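Beta-galactosidase (Trichoderma reesei, PDB 3OG2) probably hydrolyses terminal non-reducing beta-D-galactose residues from beta-D-galactosides, as a family 35 glycoside hydrolase. Local coordinates at residues A[461-473]-A[484-498]. Sequence-based numbering, arbitrary orientation.
Sequences KFTLLYSTAEIFT and VLYGGAQELHEFAVK
Y466 and E494 meet within the antiparallel pair 462-467/492-497 of an eight-stranded sheet in domain 2 of the beta-galactosidase, just past a beta bulge between L464 and Y466. After S467 the chain goes on into the beta hairpin 470-476/481-487 of a five-stranded sheet, a worked example of two segments that pair in one sheet and pair again in the next. With CG set between the backbone N and the carbonyl carbon (chi1 57°), the Y466 ring lies across the first pair, and A496 CB sits over one face, 3.9 Å from the centroid. Y466 OH donates to E494 OE2 at 2.5 Å on the anti side of the carboxylate, somewhat out of its plane; the backbone N atoms of Q438 and L439 and the Q530 side chain hold the same buried carboxylate. Were Y466 an alanine, A496 CB would probably lose the ring packed on it and E494 OE2 one of its donors. In the link between the strands, T468 OG1 accepts from E494 N and pairs with H493 ND1 at 2.8 Å, while A469 CA lies over the face of that imidazole. Y486 repeats the ring-over-strand theme in the hairpin, E470 CB packing on one face; E470 OE2 forms a salt bridge with K309 NZ. L485 CD1 rests over the centre of the F495 ring, bridging the two sheets, while L485 CD2 lies alongside I471 CG1, across the strand pair, at 3.7 Å. H493 NE2 in turn donates almost straight (173°) and in the ring plane to the anti lone pair of E491 OE1, 2.8 Å away.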
loop_
_atom_site.group_PDB
_atom_site.type_symbol
_atom_site.label_atom_id
_atom_site.label_comp_id
_atom_site.label_asym_id
_atom_site.label_seq_id
_atom_site.Cartn_x
_atom_site.Cartn_y
_atom_site.Cartn_z
ATOM N N LYS A 461 0.062 19.208 -33.688
ATOM C CA LYS A 461 0.661 19.792 -34.885
ATOM C C LYS A 461 1.691 20.848 -34.545
ATOM O O LYS A 461 2.324 21.260 -35.524
ATOM C CB LYS A 461 -0.492 20.343 -35.751
ATOM C CG LYS A 461 -1.219 19.121 -36.318
ATOM C CD LYS A 461 -2.285 19.356 -37.338
ATOM C CE LYS A 461 -3.123 18.093 -37.556
ATOM N NZ LYS A 461 -2.318 17.006 -38.203
ATOM N N PHE A 462 1.859 21.258 -33.327
ATOM C CA PHE A 462 2.744 22.340 -32.961
ATOM C C PHE A 462 3.995 21.712 -32.391
ATOM O O PHE A 462 3.980 20.525 -32.006
ATOM C CB PHE A 462 2.095 23.225 -31.896
ATOM C CG PHE A 462 0.838 23.880 -32.422
ATOM C CD1 PHE A 462 -0.404 23.295 -32.278
ATOM C CD2 PHE A 462 0.930 25.094 -33.112
ATOM C CE1 PHE A 462 -1.556 23.920 -32.782
ATOM C CE2 PHE A 462 -0.181 25.753 -33.639
ATOM C CZ PHE A 462 -1.433 25.121 -33.476
ATOM N N THR A 463 5.061 22.534 -32.341
ATOM C CA THR A 463 6.269 22.013 -31.679
ATOM C C THR A 463 6.851 23.039 -30.740
ATOM O O THR A 463 6.961 24.214 -31.148
ATOM C CB THR A 463 7.365 21.650 -32.691
ATOM O OG1 THR A 463 6.817 20.743 -33.659
ATOM C CG2 THR A 463 8.548 20.975 -31.981
ATOM N N LEU A 464 7.144 22.587 -29.524
ATOM C CA LEU A 464 7.927 23.447 -28.642
ATOM C C LEU A 464 9.385 23.307 -29.010
ATOM O O LEU A 464 9.949 22.223 -28.799
ATOM C CB LEU A 464 7.865 23.066 -27.158
ATOM C CG LEU A 464 6.471 23.176 -26.557
ATOM C CD1 LEU A 464 6.423 22.623 -25.135
ATOM C CD2 LEU A 464 6.054 24.627 -26.507
ATOM N N LEU A 465 9.988 24.349 -29.544
ATOM C CA LEU A 465 11.434 24.302 -29.797
ATOM C C LEU A 465 12.146 24.054 -28.489
ATOM O O LEU A 465 13.091 23.245 -28.452
ATOM C CB LEU A 465 11.810 25.618 -30.453
ATOM C CG LEU A 465 13.313 25.704 -30.760
ATOM C CD1 LEU A 465 13.626 24.731 -31.887
ATOM C CD2 LEU A 465 13.702 27.135 -31.116
ATOM N N TYR A 466 11.681 24.695 -27.405
ATOM C CA TYR A 466 12.167 24.313 -26.071
ATOM C C TYR A 466 11.130 24.770 -25.055
ATOM O O TYR A 466 10.341 25.680 -25.345
ATOM C CB TYR A 466 13.543 24.881 -25.737
ATOM C CG TYR A 466 13.598 26.404 -25.824
ATOM C CD1 TYR A 466 13.231 27.222 -24.767
ATOM C CD2 TYR A 466 14.044 27.023 -27.005
ATOM C CE1 TYR A 466 13.284 28.623 -24.826
ATOM C CE2 TYR A 466 14.087 28.416 -27.077
ATOM C CZ TYR A 466 13.719 29.193 -25.999
ATOM O OH TYR A 466 13.774 30.568 -26.176
ATOM N N SER A 467 11.222 24.191 -23.880
ATOM C CA SER A 467 10.534 24.782 -22.729
ATOM C C SER A 467 11.314 24.505 -21.459
ATOM O O SER A 467 11.749 23.341 -21.266
ATOM C CB SER A 467 9.134 24.177 -22.587
ATOM O OG SER A 467 8.492 24.741 -21.431
ATOM N N THR A 468 11.475 25.522 -20.623
ATOM C CA THR A 468 12.048 25.306 -19.314
ATOM C C THR A 468 10.928 24.960 -18.337
ATOM O O THR A 468 11.125 24.163 -17.397
ATOM C CB THR A 468 12.814 26.524 -18.789
ATOM O OG1 THR A 468 11.896 27.614 -18.592
ATOM C CG2 THR A 468 13.838 27.029 -19.816
ATOM N N ALA A 469 9.732 25.502 -18.557
ATOM C CA ALA A 469 8.627 25.104 -17.676
ATOM C C ALA A 469 8.216 23.675 -17.941
ATOM O O ALA A 469 8.342 23.192 -19.079
ATOM C CB ALA A 469 7.451 26.051 -17.995
ATOM N N GLU A 470 7.688 23.027 -16.913
ATOM C CA GLU A 470 7.309 21.635 -17.052
ATOM C C GLU A 470 5.930 21.500 -17.651
ATOM O O GLU A 470 5.066 22.366 -17.509
ATOM C CB GLU A 470 7.420 20.986 -15.650
ATOM C CG GLU A 470 8.923 20.943 -15.261
ATOM C CD GLU A 470 9.198 20.163 -14.001
ATOM O OE1 GLU A 470 8.932 20.702 -12.882
ATOM O OE2 GLU A 470 9.685 19.009 -14.159
ATOM N N ILE A 471 5.737 20.409 -18.368
ATOM C CA ILE A 471 4.472 20.146 -19.027
ATOM C C ILE A 471 3.595 19.327 -18.100
ATOM O O ILE A 471 4.033 18.292 -17.581
ATOM C CB ILE A 471 4.730 19.360 -20.318
ATOM C CG1 ILE A 471 5.439 20.222 -21.349
ATOM C CG2 ILE A 471 3.432 18.819 -20.935
ATOM C CD1 ILE A 471 6.776 19.823 -21.767
ATOM N N PHE A 472 2.397 19.796 -17.858
ATOM C CA PHE A 472 1.381 19.030 -17.121
ATOM C C PHE A 472 0.614 18.135 -18.096
ATOM O O PHE A 472 0.513 16.924 -17.915
ATOM C CB PHE A 472 0.455 19.987 -16.337
ATOM C CG PHE A 472 -0.693 19.196 -15.750
ATOM C CD1 PHE A 472 -0.464 18.330 -14.667
ATOM C CD2 PHE A 472 -1.974 19.303 -16.261
ATOM C CE1 PHE A 472 -1.516 17.604 -14.134
ATOM C CE2 PHE A 472 -3.026 18.562 -15.719
ATOM C CZ PHE A 472 -2.807 17.722 -14.639
ATOM N N THR A 473 0.064 18.717 -19.158
ATOM C CA THR A 473 -0.643 17.937 -20.169
ATOM C C THR A 473 -0.747 18.749 -21.434
ATOM O O THR A 473 -0.482 19.985 -21.427
ATOM C CB THR A 473 -2.048 17.510 -19.679
ATOM O OG1 THR A 473 -2.517 16.434 -20.504
ATOM C CG2 THR A 473 -3.070 18.648 -19.774
ATOM N N VAL A 484 -0.643 22.904 -21.106
ATOM C CA VAL A 484 -0.600 23.419 -19.733
ATOM C C VAL A 484 0.825 23.254 -19.241
ATOM O O VAL A 484 1.337 22.108 -19.196
ATOM C CB VAL A 484 -1.571 22.669 -18.808
ATOM C CG1 VAL A 484 -1.509 23.284 -17.397
ATOM C CG2 VAL A 484 -2.985 22.708 -19.397
ATOM N N LEU A 485 1.440 24.378 -18.894
ATOM C CA LEU A 485 2.824 24.434 -18.424
ATOM C C LEU A 485 2.843 24.968 -16.982
ATOM O O LEU A 485 1.955 25.798 -16.633
ATOM C CB LEU A 485 3.645 25.446 -19.256
ATOM C CG LEU A 485 3.762 25.120 -20.746
ATOM C CD1 LEU A 485 4.565 26.206 -21.452
ATOM C CD2 LEU A 485 4.440 23.762 -20.919
ATOM N N TYR A 486 3.803 24.529 -16.190
ATOM C CA TYR A 486 3.852 25.068 -14.837
ATOM C C TYR A 486 5.281 25.254 -14.352
ATOM O O TYR A 486 6.241 24.612 -14.789
ATOM C CB TYR A 486 3.061 24.198 -13.811
ATOM C CG TYR A 486 3.718 22.827 -13.595
ATOM C CD1 TYR A 486 3.437 21.782 -14.474
ATOM C CD2 TYR A 486 4.609 22.581 -12.561
ATOM C CE1 TYR A 486 4.031 20.533 -14.291
ATOM C CE2 TYR A 486 5.215 21.357 -12.375
ATOM C CZ TYR A 486 4.911 20.320 -13.263
ATOM O OH TYR A 486 5.522 19.078 -13.081
ATOM N N GLY A 487 5.404 26.193 -13.384
ATOM C CA GLY A 487 6.652 26.376 -12.628
ATOM C C GLY A 487 6.326 26.564 -11.159
ATOM O O GLY A 487 5.212 26.946 -10.803
ATOM N N GLY A 488 7.297 26.359 -10.296
ATOM C CA GLY A 488 7.160 26.762 -8.893
ATOM C C GLY A 488 7.007 28.266 -8.839
ATOM O O GLY A 488 7.498 29.026 -9.683
ATOM N N ALA A 489 6.315 28.716 -7.816
ATOM C CA ALA A 489 6.110 30.171 -7.673
ATOM C C ALA A 489 7.415 30.963 -7.685
ATOM O O ALA A 489 8.427 30.557 -7.108
ATOM C CB ALA A 489 5.366 30.444 -6.379
ATOM N N GLN A 490 7.347 32.116 -8.372
ATOM C CA GLN A 490 8.453 33.073 -8.507
ATOM C C GLN A 490 9.547 32.561 -9.460
ATOM O O GLN A 490 10.585 33.256 -9.616
ATOM C CB GLN A 490 9.082 33.484 -7.164
ATOM C CG GLN A 490 8.037 34.272 -6.367
ATOM C CD GLN A 490 7.141 35.018 -7.350
ATOM O OE1 GLN A 490 7.642 35.732 -8.227
ATOM N NE2 GLN A 490 5.829 34.834 -7.213
ATOM N N GLU A 491 9.390 31.408 -10.097
ATOM C CA GLU A 491 10.391 30.959 -11.099
ATOM C C GLU A 491 10.149 31.629 -12.433
ATOM O O GLU A 491 8.992 31.689 -12.922
ATOM C CB GLU A 491 10.295 29.462 -11.275
ATOM C CG GLU A 491 10.796 28.582 -10.135
ATOM C CD GLU A 491 10.366 27.122 -10.312
ATOM O OE1 GLU A 491 9.915 26.692 -11.398
ATOM O OE2 GLU A 491 10.475 26.387 -9.281
ATOM N N LEU A 492 11.212 32.144 -13.055
ATOM C CA LEU A 492 11.129 32.626 -14.416
ATOM C C LEU A 492 11.266 31.443 -15.357
ATOM O O LEU A 492 12.177 30.635 -15.167
ATOM C CB LEU A 492 12.240 33.605 -14.750
ATOM C CG LEU A 492 12.306 34.180 -16.176
ATOM C CD1 LEU A 492 11.132 35.106 -16.481
ATOM C CD2 LEU A 492 13.610 34.973 -16.382
ATOM N N HIS A 493 10.385 31.373 -16.343
ATOM C CA HIS A 493 10.459 30.313 -17.351
ATOM C C HIS A 493 10.342 30.883 -18.748
ATOM O O HIS A 493 9.842 32.002 -18.950
ATOM C CB HIS A 493 9.299 29.313 -17.142
ATOM C CG HIS A 493 9.642 28.450 -15.955
ATOM N ND1 HIS A 493 10.640 27.505 -16.107
ATOM C CD2 HIS A 493 9.233 28.398 -14.670
ATOM C CE1 HIS A 493 10.792 26.883 -14.940
ATOM N NE2 HIS A 493 9.949 27.429 -14.087
ATOM N N GLU A 494 10.865 30.119 -19.719
ATOM C CA GLU A 494 10.757 30.544 -21.115
ATOM C C GLU A 494 10.455 29.329 -21.982
ATOM O O GLU A 494 10.982 28.228 -21.700
ATOM C CB GLU A 494 12.068 31.245 -21.508
ATOM C CG GLU A 494 11.914 31.909 -22.872
ATOM C CD GLU A 494 13.245 32.556 -23.255
ATOM O OE1 GLU A 494 13.534 33.685 -22.769
ATOM O OE2 GLU A 494 13.998 31.853 -23.991
ATOM N N PHE A 495 9.652 29.527 -23.013
ATOM C CA PHE A 495 9.441 28.472 -23.995
ATOM C C PHE A 495 9.333 29.137 -25.368
ATOM O O PHE A 495 9.067 30.334 -25.481
ATOM C CB PHE A 495 8.245 27.575 -23.707
ATOM C CG PHE A 495 6.918 28.276 -23.635
ATOM C CD1 PHE A 495 6.568 29.015 -22.488
ATOM C CD2 PHE A 495 6.044 28.138 -24.691
ATOM C CE1 PHE A 495 5.307 29.612 -22.426
ATOM C CE2 PHE A 495 4.808 28.741 -24.645
ATOM C CZ PHE A 495 4.447 29.462 -23.503
ATOM N N ALA A 496 9.532 28.325 -26.384
ATOM C CA ALA A 496 9.480 28.883 -27.724
ATOM C C ALA A 496 8.693 27.895 -28.594
ATOM O O ALA A 496 8.879 26.690 -28.489
ATOM C CB ALA A 496 10.865 29.088 -28.289
ATOM N N VAL A 497 7.842 28.434 -29.439
ATOM C CA VAL A 497 6.964 27.649 -30.284
ATOM C C VAL A 497 7.338 27.888 -31.735
ATOM O O VAL A 497 7.366 29.044 -32.187
ATOM C CB VAL A 497 5.473 27.983 -30.060
ATOM C CG1 VAL A 497 4.592 27.055 -30.881
ATOM C CG2 VAL A 497 5.128 27.862 -28.564
ATOM N N LYS A 498 7.652 26.803 -32.468
ATOM C CA LYS A 498 7.919 26.989 -33.908
ATOM C C LYS A 498 6.677 27.582 -34.598
ATOM O O LYS A 498 5.595 27.282 -34.062
ATOM C CB LYS A 498 8.305 25.665 -34.573
ATOM C CG LYS A 498 9.538 25.026 -33.906
ATOM C CD LYS A 498 9.928 23.852 -34.845
ATOM C CE LYS A 498 11.025 23.010 -34.235
ATOM N NZ LYS A 498 11.074 21.630 -34.827
HETATM O O HOH W 1 4.534 24.822 -33.869
HETATM O O HOH W 2 8.413 23.392 -12.874
HETATM O O HOH W 3 5.345 17.508 -15.153
#